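Local atomic coordinates of alpha-glucosidase ([Eubacterium] rectale, PDB entry 6PNR), a protein that probably hydrolyses alpha-glycosidic bonds of sulfoquinovose-containing sugars, as a sulfoquinovosidase of glycoside hydrolase family 31. Residues 236-241 and 435-440. Residues are numbered along the deposited sequence; the frame is centred on the assembly and turned at random.
Sequences DWVYNG and DVVYFM
The indole of W237 meets the chain at D435 edge-on: its NE1 gives a hydrogen bond to D435 O, 3.0 Å long and nearly straight, with an N-H...O angle of 165°. The acceptor lies almost in the indole plane, whereas NE1 stands tilted from the plane of the carbonyl. Further along the same ring, W237 CH2 packs obliquely against V437 CG1 at 4.0 Å, so one tryptophan supplies both a polar rim for a backbone carbonyl and an apolar one for a valine. A chi1 of 55° puts W237 CG between the backbone N and the carbonyl carbon, and from there the indole extends to 435-440. V238 CG1 lies 3.9 Å above the plane of the indole of W237, offset toward its rim, and also approaches V437 CG1 at 4.4 Å; the compact branched valines suit this buried corner. The contact lies across the N-terminal end of the family 31 TIM barrel, where the 3-10 segment 236-240, leading into the first strand 242-245, meets the start of strand 437-439, the fifth in the parallel order 242-245, 267-271, 314-319, 386-389, 437-439. A leucine in place of W237 would probably leave D435 O without this donor and open a gap beside V437. K314 makes a cation-pi contact with the indole, while V437 is held by backbone bonds to W387 and packs on T452 and L453.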
loop_
_atom_site.group_PDB
_atom_site.type_symbol
_atom_site.label_atom_id
_atom_site.label_comp_id
_atom_site.label_asym_id
_atom_site.label_seq_id
_atom_site.Cartn_x
_atom_site.Cartn_y
_atom_site.Cartn_z
ATOM N N ASP A 236 14.365 25.121 36.973
ATOM C CA ASP A 236 15.131 24.339 37.940
ATOM C C ASP A 236 14.283 23.265 38.617
ATOM O O ASP A 236 14.815 22.223 39.011
ATOM C CB ASP A 236 15.748 25.244 39.012
ATOM C CG ASP A 236 17.180 25.637 38.691
ATOM O OD1 ASP A 236 17.784 25.021 37.786
ATOM O OD2 ASP A 236 17.701 26.571 39.341
ATOM N N TRP A 237 12.979 23.497 38.784
ATOM C CA TRP A 237 12.194 22.536 39.556
ATOM C C TRP A 237 12.012 21.194 38.850
ATOM O O TRP A 237 11.667 20.214 39.523
ATOM C CB TRP A 237 10.815 23.106 39.927
ATOM C CG TRP A 237 9.968 23.608 38.782
ATOM C CD1 TRP A 237 9.833 24.907 38.381
ATOM C CD2 TRP A 237 9.126 22.831 37.912
ATOM N NE1 TRP A 237 8.964 24.987 37.326
ATOM C CE2 TRP A 237 8.520 23.730 37.012
ATOM C CE3 TRP A 237 8.827 21.467 37.807
ATOM C CZ2 TRP A 237 7.636 23.316 36.020
ATOM C CZ3 TRP A 237 7.944 21.053 36.819
ATOM C CH2 TRP A 237 7.358 21.976 35.939
ATOM N N VAL A 238 12.238 21.103 37.529
ATOM C CA VAL A 238 12.033 19.803 36.885
ATOM C C VAL A 238 13.017 18.778 37.435
ATOM O O VAL A 238 12.714 17.579 37.483
ATOM C CB VAL A 238 12.124 19.868 35.337
ATOM C CG1 VAL A 238 11.277 20.990 34.754
ATOM C CG2 VAL A 238 13.568 19.930 34.848
ATOM N N TYR A 239 14.189 19.221 37.886
ATOM C CA TYR A 239 15.212 18.297 38.362
ATOM C C TYR A 239 14.945 17.781 39.768
ATOM O O TYR A 239 15.736 16.974 40.264
ATOM C CB TYR A 239 16.601 18.968 38.321
ATOM C CG TYR A 239 16.935 19.498 36.938
ATOM C CD1 TYR A 239 17.357 18.644 35.922
ATOM C CD2 TYR A 239 16.778 20.845 36.641
ATOM C CE1 TYR A 239 17.630 19.125 34.645
ATOM C CE2 TYR A 239 17.058 21.341 35.369
ATOM C CZ TYR A 239 17.486 20.483 34.381
ATOM O OH TYR A 239 17.761 20.995 33.129
ATOM N N ASN A 240 13.877 18.237 40.425
ATOM C CA ASN A 240 13.501 17.715 41.738
ATOM C C ASN A 240 13.027 16.265 41.698
ATOM O O ASN A 240 12.854 15.667 42.762
ATOM C CB ASN A 240 12.395 18.580 42.367
ATOM C CG ASN A 240 12.867 19.984 42.723
ATOM O OD1 ASN A 240 14.056 20.217 42.891
ATOM N ND2 ASN A 240 11.925 20.918 42.865
ATOM N N GLY A 241 12.799 15.683 40.522
ATOM C CA GLY A 241 12.278 14.331 40.494
ATOM C C GLY A 241 11.242 14.063 39.414
ATOM O O GLY A 241 11.265 14.662 38.329
ATOM N N ASP A 435 10.639 29.526 33.546
ATOM C CA ASP A 435 10.022 29.175 34.824
ATOM C C ASP A 435 8.867 28.203 34.695
ATOM O O ASP A 435 8.586 27.468 35.644
ATOM C CB ASP A 435 9.512 30.421 35.550
ATOM C CG ASP A 435 10.607 31.437 35.814
ATOM O OD1 ASP A 435 11.763 31.028 36.052
ATOM O OD2 ASP A 435 10.298 32.644 35.773
ATOM N N VAL A 436 8.180 28.206 33.563
ATOM C CA VAL A 436 7.130 27.235 33.274
ATOM C C VAL A 436 7.509 26.546 31.978
ATOM O O VAL A 436 8.232 27.105 31.148
ATOM C CB VAL A 436 5.728 27.869 33.159
ATOM C CG1 VAL A 436 5.421 28.763 34.348
ATOM C CG2 VAL A 436 5.599 28.616 31.868
ATOM N N VAL A 437 7.036 25.321 31.798
ATOM C CA VAL A 437 7.422 24.572 30.609
ATOM C C VAL A 437 6.208 23.850 30.047
ATOM O O VAL A 437 5.446 23.228 30.795
ATOM C CB VAL A 437 8.574 23.586 30.909
ATOM C CG1 VAL A 437 8.229 22.656 32.070
ATOM C CG2 VAL A 437 8.948 22.805 29.647
ATOM N N TYR A 438 6.016 23.949 28.733
ATOM C CA TYR A 438 5.011 23.150 28.050
ATOM C C TYR A 438 5.729 22.182 27.121
ATOM O O TYR A 438 6.865 22.424 26.702
ATOM C CB TYR A 438 3.996 24.014 27.271
ATOM C CG TYR A 438 4.657 25.041 26.378
ATOM C CD1 TYR A 438 5.028 26.283 26.876
ATOM C CD2 TYR A 438 4.932 24.758 25.046
ATOM C CE1 TYR A 438 5.661 27.225 26.067
ATOM C CE2 TYR A 438 5.576 25.684 24.227
ATOM C CZ TYR A 438 5.933 26.917 24.745
ATOM O OH TYR A 438 6.571 27.841 23.946
ATOM N N PHE A 439 5.097 21.060 26.829
ATOM C CA PHE A 439 5.737 20.102 25.937
ATOM C C PHE A 439 4.794 19.739 24.807
ATOM O O PHE A 439 3.595 19.544 25.024
ATOM C CB PHE A 439 6.238 18.845 26.693
ATOM C CG PHE A 439 5.355 18.405 27.839
ATOM C CD1 PHE A 439 5.423 19.033 29.077
ATOM C CD2 PHE A 439 4.488 17.322 27.685
ATOM C CE1 PHE A 439 4.625 18.608 30.132
ATOM C CE2 PHE A 439 3.682 16.893 28.738
ATOM C CZ PHE A 439 3.743 17.524 29.947
ATOM N N MET A 440 5.344 19.681 23.594
ATOM C CA MET A 440 4.582 19.447 22.378
ATOM C C MET A 440 5.069 18.186 21.677
ATOM O O MET A 440 6.247 17.825 21.752
ATOM C CB MET A 440 4.705 20.642 21.429
ATOM C CG MET A 440 4.481 21.995 22.109
ATOM S SD MET A 440 4.486 23.339 20.920
ATOM C CE MET A 440 3.049 22.948 19.921
#